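Local coordinates for protein UDP-N-Acetylenolpyruvylglucosamine Reductase (PDB 2GQT) that reduces UDP-N-acetylenolpyruvylglucosamine to UDP-N-acetylmuramate with NADPH and a bound FAD, a step in making the peptidoglycan of the bacterial cell wall, at residues Thr27-Glu32 against Arg64-Phe69; Lys75-Ala80 against Arg164-Leu169; Asp225-Leu230 against Val237-Ala242. One frame throughout, in Å; residues are numbered along the deposited sequence.

Contact 1. Residues Thr27-Glu32 against Arg64-Phe69; sequences TVETRE and RLAGEF
Glu68 leans across onto Glu29, Thr30 and Arg31, and each of its atoms has a definable neighbour. CB lies beside Glu29 O, and CG comes within 3.3 Å of that same Glu29 O. With chi1 at 74°, CG is wedged between the backbone N and the carbonyl carbon, and the chain runs extended from there to carry the carboxylate toward the start of the helix. CD then faces Arg31 CG, Glu68 OE1 stands 3.5 Å from Thr30 CA, and Glu68 OE2 touches Arg31 CG at 3.3 Å. The Arg31 charge is more distant, NE being 5.3 Å from Glu68 OE2; the salt bridge of this carboxylate goes to Arg164.

The Phe69 ring, with Glu68 CG over the centre of one face and Leu65 CD2 on the opposite face, approaches Val28 obliquely, CE1 lying 3.6 Å from Val28 CG1, with Thr30 O at the ring edge. At the far end Arg64 grips Thr27 side-on: NE is 3.0 Å and NH2 2.7 Å from Thr27 OG1, which lies only 3° out of the guanidinium plane. Two donors on one oxygen help to hold the guanidinium in this orientation.

The backbones pair as parallel strands, Val28 N giving to Arg64 O and Ala66 N to Val28 O; past the strand ends Glu68 N still bonds Glu29 O. At Gly67 a side chain would collide with Glu29 CB.

Strands 22-28 and 61-65 are the inner pair of a four-stranded mixed sheet of the FAD-binding domain, flanked by 5-10 and 42-44. Helix 31-37, N-capped by Thr30 through Glu33 N, packs on Val28 and Leu65, itself part of the FAD pocket, while Phe69 rests against strand 161-171.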
loop_
_atom_site.group_PDB
_atom_site.type_symbol
_atom_site.label_atom_id
_atom_site.label_comp_id
_atom_site.label_asym_id
_atom_site.label_seq_id
_atom_site.Cartn_x
_atom_site.Cartn_y
_atom_site.Cartn_z
ATOM N N THR A 27 5.319 -13.370 -11.616
ATOM C CA THR A 27 6.390 -12.872 -10.756
ATOM C C THR A 27 7.603 -12.568 -11.625
ATOM O O THR A 27 8.200 -13.474 -12.214
ATOM C CB THR A 27 6.721 -13.872 -9.625
ATOM O OG1 THR A 27 5.531 -14.139 -8.877
ATOM C CG2 THR A 27 7.767 -13.297 -8.686
ATOM N N VAL A 28 7.923 -11.282 -11.723
ATOM C CA VAL A 28 8.940 -10.746 -12.630
ATOM C C VAL A 28 10.229 -10.471 -11.863
ATOM O O VAL A 28 10.192 -9.816 -10.829
ATOM C CB VAL A 28 8.427 -9.413 -13.268
ATOM C CG1 VAL A 28 9.559 -8.643 -13.933
ATOM C CG2 VAL A 28 7.301 -9.695 -14.263
ATOM N N GLU A 29 11.363 -10.944 -12.382
ATOM C CA GLU A 29 12.653 -10.751 -11.719
ATOM C C GLU A 29 13.644 -9.880 -12.484
ATOM O O GLU A 29 14.662 -9.467 -11.928
ATOM C CB GLU A 29 13.306 -12.101 -11.434
ATOM C CG GLU A 29 12.575 -12.928 -10.393
ATOM C CD GLU A 29 13.329 -14.188 -10.013
ATOM O OE1 GLU A 29 14.222 -14.610 -10.777
ATOM O OE2 GLU A 29 13.020 -14.759 -8.950
ATOM N N THR A 30 13.351 -9.606 -13.751
ATOM C CA THR A 30 14.287 -8.898 -14.623
ATOM C C THR A 30 13.561 -7.897 -15.510
ATOM O O THR A 30 12.345 -7.973 -15.695
ATOM C CB THR A 30 15.061 -9.862 -15.556
ATOM O OG1 THR A 30 14.159 -10.416 -16.519
ATOM C CG2 THR A 30 15.726 -10.991 -14.770
ATOM N N ARG A 31 14.323 -6.979 -16.092
ATOM C CA ARG A 31 13.748 -5.991 -16.998
ATOM C C ARG A 31 13.114 -6.672 -18.211
ATOM O O ARG A 31 12.031 -6.286 -18.650
ATOM C CB ARG A 31 14.793 -4.961 -17.431
ATOM C CG ARG A 31 15.420 -4.168 -16.281
ATOM C CD ARG A 31 16.096 -2.902 -16.783
ATOM N NE ARG A 31 16.553 -3.055 -18.163
ATOM C CZ ARG A 31 16.880 -2.056 -18.975
ATOM N NH1 ARG A 31 16.818 -0.794 -18.566
ATOM N NH2 ARG A 31 17.269 -2.328 -20.211
ATOM N N GLU A 32 13.778 -7.707 -18.730
ATOM C CA GLU A 32 13.244 -8.468 -19.864
ATOM C C GLU A 32 11.962 -9.225 -19.522
ATOM O O GLU A 32 11.037 -9.286 -20.332
ATOM C CB GLU A 32 14.303 -9.412 -20.452
ATOM C CG GLU A 32 15.400 -8.701 -21.241
ATOM C CD GLU A 32 14.844 -7.817 -22.348
ATOM O OE1 GLU A 32 14.014 -8.303 -23.150
ATOM O OE2 GLU A 32 15.232 -6.632 -22.410
ATOM N N ARG A 64 3.858 -9.126 -10.002
ATOM C CA ARG A 64 4.625 -8.902 -8.771
ATOM C C ARG A 64 6.074 -8.680 -9.163
ATOM O O ARG A 64 6.624 -9.432 -9.973
ATOM C CB ARG A 64 4.584 -10.146 -7.875
ATOM C CG ARG A 64 3.296 -10.417 -7.152
ATOM C CD ARG A 64 3.519 -11.495 -6.104
ATOM N NE ARG A 64 4.323 -12.638 -6.556
ATOM C CZ ARG A 64 4.743 -13.602 -5.746
ATOM N NH1 ARG A 64 4.440 -13.555 -4.452
ATOM N NH2 ARG A 64 5.457 -14.615 -6.215
ATOM N N LEU A 65 6.703 -7.678 -8.559
ATOM C CA LEU A 65 8.098 -7.370 -8.825
ATOM C C LEU A 65 8.994 -8.002 -7.786
ATOM O O LEU A 65 8.877 -7.715 -6.591
ATOM C CB LEU A 65 8.307 -5.859 -8.837
ATOM C CG LEU A 65 7.473 -5.040 -9.823
ATOM C CD1 LEU A 65 7.724 -3.571 -9.573
ATOM C CD2 LEU A 65 7.780 -5.409 -11.273
ATOM N N ALA A 66 9.880 -8.870 -8.251
ATOM C CA ALA A 66 10.824 -9.544 -7.372
ATOM C C ALA A 66 12.220 -9.469 -7.997
ATOM O O ALA A 66 12.481 -8.574 -8.799
ATOM C CB ALA A 66 10.374 -10.986 -7.129
ATOM N N GLY A 67 13.125 -10.377 -7.628
ATOM C CA GLY A 67 14.462 -10.404 -8.226
ATOM C C GLY A 67 15.169 -9.067 -8.107
ATOM O O GLY A 67 15.288 -8.516 -7.019
ATOM N N GLU A 68 15.620 -8.525 -9.234
ATOM C CA GLU A 68 16.355 -7.263 -9.221
ATOM C C GLU A 68 15.517 -6.108 -8.661
ATOM O O GLU A 68 16.062 -5.115 -8.161
ATOM C CB GLU A 68 16.869 -6.917 -10.618
ATOM C CG GLU A 68 15.803 -6.437 -11.589
ATOM C CD GLU A 68 16.389 -5.939 -12.888
ATOM O OE1 GLU A 68 16.891 -6.774 -13.664
ATOM O OE2 GLU A 68 16.327 -4.719 -13.142
ATOM N N PHE A 69 14.192 -6.254 -8.711
ATOM C CA PHE A 69 13.291 -5.211 -8.213
ATOM C C PHE A 69 13.143 -5.221 -6.690
ATOM O O PHE A 69 12.484 -4.351 -6.141
ATOM C CB PHE A 69 11.931 -5.294 -8.911
ATOM C CG PHE A 69 12.024 -5.215 -10.408
ATOM C CD1 PHE A 69 11.821 -6.347 -11.181
ATOM C CD2 PHE A 69 12.350 -4.021 -11.040
ATOM C CE1 PHE A 69 11.919 -6.291 -12.571
ATOM C CE2 PHE A 69 12.454 -3.956 -12.429
ATOM C CZ PHE A 69 12.247 -5.096 -13.188
#

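Contact 2. Residues Lys75-Ala80 against Arg164-Leu169; sequences KGWVGA and RVRLKL
Trp77 lies with one face of its indole against the aliphatic part of Arg166. Arg166 CG stands 3.5 Å from the centroid of the six-membered ring and 2° off its normal, a CH-pi contact placed squarely over the face. The arginine chain then bends at chi3 (60°), bringing NH1 over the pyrrole part of the indole, 3.6 Å from Trp77 NE1. Because the two planes stand 83° apart, the guanidinium is not stacked on the indole; its CZ is 5.0 Å from the centroid of the five-membered ring of Trp77, at most a weak cation-pi attraction.

Arg164 meets the same indole from another direction, CG lying 3.5 Å from Trp77 CE3 on an oblique approach. Losing the indole to an alanine at Trp77 is likely to leave the methylenes of both arginines without their shared partner and the Arg166 chain freer to swing.

Strands 77-79, in the FAD-binding domain, and 161-171 pair in an antiparallel sheet. Val78 and Val165 form the hydrogen-bonded pair, Val78 N to Val165 O and Val165 N to Val78 O both measuring 2.8 Å. On their side of the sheet Val78 CG2 meets Leu167 CD1 at 4.0 Å and helix 109-114 packs on Val165. A water 2.7 Å from Gly76 O also takes the N-H of Leu167, linking the two segments just before Trp77.

The chemistry is therefore split by face: aliphatic packing around the valines, and on the Trp77 side arginines that meet the indole mainly through their methylenes, the Arg166 guanidinium upright over the five-membered ring and the Arg164 charge salt-bridged to Glu68 and Glu132.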
loop_
_atom_site.group_PDB
_atom_site.type_symbol
_atom_site.label_atom_id
_atom_site.label_comp_id
_atom_site.label_asym_id
_atom_site.label_seq_id
_atom_site.Cartn_x
_atom_site.Cartn_y
_atom_site.Cartn_z
ATOM N N LYS A 75 21.688 4.528 -0.430
ATOM C CA LYS A 75 22.378 5.672 -1.012
ATOM C C LYS A 75 22.420 5.579 -2.539
ATOM O O LYS A 75 23.118 6.357 -3.203
ATOM C CB LYS A 75 23.784 5.793 -0.419
ATOM C CG LYS A 75 23.788 6.173 1.062
ATOM C CD LYS A 75 25.195 6.183 1.643
ATOM C CE LYS A 75 25.207 6.720 3.065
ATOM N NZ LYS A 75 24.699 8.120 3.148
ATOM N N GLY A 76 21.663 4.632 -3.088
ATOM C CA GLY A 76 21.563 4.464 -4.535
ATOM C C GLY A 76 20.152 4.094 -4.941
ATOM O O GLY A 76 19.185 4.655 -4.430
ATOM N N TRP A 77 20.036 3.156 -5.870
ATOM C CA TRP A 77 18.721 2.744 -6.336
ATOM C C TRP A 77 18.101 1.711 -5.414
ATOM O O TRP A 77 18.785 0.803 -4.907
ATOM C CB TRP A 77 18.803 2.227 -7.770
ATOM C CG TRP A 77 18.994 3.343 -8.756
ATOM C CD1 TRP A 77 20.173 3.781 -9.288
ATOM C CD2 TRP A 77 17.972 4.192 -9.286
ATOM N NE1 TRP A 77 19.943 4.842 -10.131
ATOM C CE2 TRP A 77 18.600 5.115 -10.147
ATOM C CE3 TRP A 77 16.578 4.255 -9.122
ATOM C CZ2 TRP A 77 17.880 6.086 -10.859
ATOM C CZ3 TRP A 77 15.864 5.222 -9.820
ATOM C CH2 TRP A 77 16.518 6.130 -10.666
ATOM N N VAL A 78 16.796 1.872 -5.207
ATOM C CA VAL A 78 16.015 1.033 -4.323
ATOM C C VAL A 78 14.897 0.409 -5.152
ATOM O O VAL A 78 14.067 1.119 -5.709
ATOM C CB VAL A 78 15.426 1.880 -3.157
ATOM C CG1 VAL A 78 14.427 1.093 -2.324
ATOM C CG2 VAL A 78 16.543 2.445 -2.279
ATOM N N GLY A 79 14.874 -0.909 -5.262
ATOM C CA GLY A 79 13.862 -1.580 -6.065
ATOM C C GLY A 79 12.451 -1.382 -5.540
ATOM O O GLY A 79 12.234 -1.343 -4.337
ATOM N N ALA A 80 11.488 -1.259 -6.450
ATOM C CA ALA A 80 10.106 -0.989 -6.050
ATOM C C ALA A 80 9.421 -2.149 -5.338
ATOM O O ALA A 80 8.418 -1.943 -4.655
ATOM C CB ALA A 80 9.293 -0.557 -7.242
ATOM N N ARG A 164 11.784 1.293 -9.487
ATOM C CA ARG A 164 12.975 1.638 -8.718
ATOM C C ARG A 164 12.877 3.097 -8.296
ATOM O O ARG A 164 12.321 3.899 -9.036
ATOM C CB ARG A 164 14.164 1.531 -9.680
ATOM C CG ARG A 164 15.435 0.952 -9.189
ATOM C CD ARG A 164 16.231 0.591 -10.436
ATOM N NE ARG A 164 16.317 -0.853 -10.530
ATOM C CZ ARG A 164 15.864 -1.627 -11.512
ATOM N NH1 ARG A 164 15.277 -1.141 -12.601
ATOM N NH2 ARG A 164 16.038 -2.932 -11.400
ATOM N N VAL A 165 13.443 3.449 -7.147
ATOM C CA VAL A 165 13.486 4.840 -6.704
ATOM C C VAL A 165 14.859 5.202 -6.142
ATOM O O VAL A 165 15.640 4.319 -5.772
ATOM C CB VAL A 165 12.398 5.164 -5.634
ATOM C CG1 VAL A 165 11.006 4.789 -6.117
ATOM C CG2 VAL A 165 12.707 4.500 -4.293
ATOM N N ARG A 166 15.118 6.501 -6.053
ATOM C CA ARG A 166 16.203 7.039 -5.256
ATOM C C ARG A 166 15.551 7.797 -4.125
ATOM O O ARG A 166 14.612 8.555 -4.345
ATOM C CB ARG A 166 17.086 7.984 -6.066
ATOM C CG ARG A 166 17.746 7.366 -7.278
ATOM C CD ARG A 166 18.767 8.320 -7.840
ATOM N NE ARG A 166 19.777 8.590 -6.821
ATOM C CZ ARG A 166 20.980 8.010 -6.763
ATOM N NH1 ARG A 166 21.363 7.177 -7.716
ATOM N NH2 ARG A 166 21.808 8.301 -5.766
ATOM N N LEU A 167 16.066 7.597 -2.920
ATOM C CA LEU A 167 15.517 8.211 -1.725
ATOM C C LEU A 167 16.246 9.496 -1.361
ATOM O O LEU A 167 17.442 9.656 -1.651
ATOM C CB LEU A 167 15.553 7.220 -0.555
ATOM C CG LEU A 167 14.794 5.903 -0.734
ATOM C CD1 LEU A 167 15.064 4.978 0.447
ATOM C CD2 LEU A 167 13.296 6.112 -0.890
ATOM N N LYS A 168 15.520 10.398 -0.710
ATOM C CA LYS A 168 16.069 11.650 -0.218
ATOM C C LYS A 168 16.269 11.508 1.285
ATOM O O LYS A 168 15.308 11.567 2.054
ATOM C CB LYS A 168 15.101 12.795 -0.532
ATOM C CG LYS A 168 15.615 14.168 -0.150
ATOM C CD LYS A 168 14.543 15.223 -0.364
ATOM C CE LYS A 168 15.004 16.588 0.100
ATOM N NZ LYS A 168 13.958 17.614 -0.151
ATOM N N LEU A 169 17.511 11.277 1.695
ATOM C CA LEU A 169 17.831 11.013 3.099
ATOM C C LEU A 169 18.962 11.905 3.576
ATOM O O LEU A 169 19.790 12.355 2.774
ATOM C CB LEU A 169 18.211 9.545 3.300
ATOM C CG LEU A 169 17.243 8.481 2.776
ATOM C CD1 LEU A 169 17.868 7.096 2.831
ATOM C CD2 LEU A 169 15.922 8.513 3.537
HETATM O O HOH W 1 18.555 6.305 -2.433
#

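Contact 3. Residues Asp225-Leu230 against Val237-Ala242; sequences DAMISL and VNLGQA
The carboxylate of Asp225 is the flat group here, and it meets the turn that follows strand 236-238. At its edge OD2 accepts the N-H of Gln241 through its anti lone pair, at 2.8 Å with an N-H...O angle of 164°, while OD1 is salt-bridged to Arg222. Gly240 N approaches obliquely, no nearer than 4.2 Å to Asp225 CG. A CB on Gly240 would come tight against OD2, and its backbone angles also suit a residue without one.

Asp225 holds the turn with its backbone as well: Leu239 N bonds Asp225 O at 2.8 Å, in the carbonyl plane. Beyond it Met227 and Val237 are an antiparallel hydrogen-bonded pair, Met227 N to Val237 O being 3.0 Å and Val237 N to Met227 O 2.8 Å. With CG of Met227 anti to the backbone N (chi1 -172°), its SD reaches to 4.2 Å from Leu239 CD1, beside the contact that its CB makes with the same methyl. Val237 CG1 meets Ser229 CB at 4.0 Å.

This is a beta hairpin within the C-terminal domain. Strand 226-228 is central in a three-stranded antiparallel sheet, between 222-223 and 236-238, and helix 244-257 packs against Ala226 and Ile228.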
loop_
_atom_site.group_PDB
_atom_site.type_symbol
_atom_site.label_atom_id
_atom_site.label_comp_id
_atom_site.label_asym_id
_atom_site.label_seq_id
_atom_site.Cartn_x
_atom_site.Cartn_y
_atom_site.Cartn_z
ATOM N N ASP A 225 -17.919 -12.799 8.652
ATOM C CA ASP A 225 -16.645 -12.672 9.370
ATOM C C ASP A 225 -15.981 -11.287 9.208
ATOM O O ASP A 225 -14.850 -11.082 9.655
ATOM C CB ASP A 225 -15.671 -13.786 8.952
ATOM C CG ASP A 225 -15.894 -15.102 9.703
ATOM O OD1 ASP A 225 -16.789 -15.187 10.576
ATOM O OD2 ASP A 225 -15.155 -16.066 9.409
ATOM N N ALA A 226 -16.672 -10.352 8.558
ATOM C CA ALA A 226 -16.213 -8.968 8.447
ATOM C C ALA A 226 -16.789 -8.156 9.606
ATOM O O ALA A 226 -17.983 -8.249 9.893
ATOM C CB ALA A 226 -16.634 -8.374 7.115
ATOM N N MET A 227 -15.953 -7.387 10.292
ATOM C CA MET A 227 -16.442 -6.611 11.427
ATOM C C MET A 227 -15.753 -5.266 11.500
ATOM O O MET A 227 -14.563 -5.175 11.218
ATOM C CB MET A 227 -16.228 -7.380 12.741
ATOM C CG MET A 227 -16.886 -6.718 13.945
ATOM S SD MET A 227 -16.649 -7.591 15.487
ATOM C CE MET A 227 -14.922 -7.260 15.768
ATOM N N ILE A 228 -16.492 -4.218 11.861
ATOM C CA ILE A 228 -15.875 -2.947 12.217
ATOM C C ILE A 228 -15.139 -3.152 13.542
ATOM O O ILE A 228 -15.749 -3.535 14.553
ATOM C CB ILE A 228 -16.902 -1.804 12.315
ATOM C CG1 ILE A 228 -17.626 -1.634 10.975
ATOM C CG2 ILE A 228 -16.208 -0.510 12.719
ATOM C CD1 ILE A 228 -18.682 -0.542 10.939
ATOM N N SER A 229 -13.826 -2.927 13.515
ATOM C CA SER A 229 -12.968 -3.190 14.655
ATOM C C SER A 229 -13.481 -2.552 15.939
ATOM O O SER A 229 -13.946 -1.411 15.943
ATOM C CB SER A 229 -11.563 -2.682 14.362
ATOM O OG SER A 229 -10.765 -2.727 15.526
ATOM N N LEU A 230 -13.389 -3.306 17.032
ATOM C CA LEU A 230 -13.708 -2.781 18.355
ATOM C C LEU A 230 -12.625 -1.815 18.864
ATOM O O LEU A 230 -12.853 -1.094 19.831
ATOM C CB LEU A 230 -13.920 -3.927 19.353
ATOM C CG LEU A 230 -15.093 -4.890 19.131
ATOM C CD1 LEU A 230 -14.987 -6.076 20.086
ATOM C CD2 LEU A 230 -16.434 -4.177 19.305
ATOM N N VAL A 237 -12.084 -5.492 9.957
ATOM C CA VAL A 237 -11.223 -6.631 10.156
ATOM C C VAL A 237 -11.876 -7.941 9.701
ATOM O O VAL A 237 -13.112 -8.087 9.686
ATOM C CB VAL A 237 -10.715 -6.687 11.620
ATOM C CG1 VAL A 237 -9.915 -5.419 11.964
ATOM C CG2 VAL A 237 -11.876 -6.862 12.586
ATOM N N ASN A 238 -11.019 -8.876 9.303
ATOM C CA ASN A 238 -11.404 -10.197 8.842
ATOM C C ASN A 238 -11.197 -11.180 9.989
ATOM O O ASN A 238 -10.063 -11.455 10.376
ATOM C CB ASN A 238 -10.534 -10.554 7.623
ATOM C CG ASN A 238 -10.861 -11.912 7.007
ATOM O OD1 ASN A 238 -10.340 -12.250 5.939
ATOM N ND2 ASN A 238 -11.701 -12.698 7.669
ATOM N N LEU A 239 -12.297 -11.686 10.542
ATOM C CA LEU A 239 -12.248 -12.561 11.719
ATOM C C LEU A 239 -11.913 -14.016 11.385
ATOM O O LEU A 239 -11.764 -14.847 12.284
ATOM C CB LEU A 239 -13.557 -12.478 12.508
ATOM C CG LEU A 239 -13.894 -11.110 13.116
ATOM C CD1 LEU A 239 -15.280 -11.132 13.716
ATOM C CD2 LEU A 239 -12.889 -10.683 14.175
ATOM N N GLY A 240 -11.788 -14.328 10.100
ATOM C CA GLY A 240 -11.372 -15.669 9.702
ATOM C C GLY A 240 -11.567 -15.970 8.236
ATOM O O GLY A 240 -10.595 -16.084 7.487
ATOM N N GLN A 241 -12.822 -16.102 7.822
ATOM C CA GLN A 241 -13.130 -16.473 6.449
ATOM C C GLN A 241 -14.078 -15.476 5.793
ATOM O O GLN A 241 -14.987 -15.865 5.056
ATOM C CB GLN A 241 -13.702 -17.896 6.391
ATOM C CG GLN A 241 -12.685 -19.002 6.663
ATOM C CD GLN A 241 -13.205 -20.381 6.306
ATOM O OE1 GLN A 241 -12.594 -21.098 5.516
ATOM N NE2 GLN A 241 -14.344 -20.756 6.884
ATOM N N ALA A 242 -13.853 -14.186 6.046
ATOM C CA ALA A 242 -14.656 -13.147 5.411
ATOM C C ALA A 242 -14.594 -13.293 3.900
ATOM O O ALA A 242 -13.547 -13.633 3.333
ATOM C CB ALA A 242 -14.185 -11.755 5.822
#

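From the N terminus the three contacts come in series, none nested in or crossing another. Contact 1 closes the excursion from helix 31-37 through strands 42-44 and 51-53 to strand 61-65. Contact 2 opens soon after, spanning the longest gap, 83 residues, before strand 161-171 returns to strand 77-79. These two touch: Leu65 CD1 is 4.1 Å from Ala80 CB, both side chains lying about 4 Å from the FAD, and the Glu68-Arg164 salt bridge ties the segment after strand 61-65 to strand 161-171. Contact 3 closes a short hairpin, with six residues between its segments, in the C-terminal domain; its nearest atoms are about 18 Å from contact 1 and about 24 Å from contact 2.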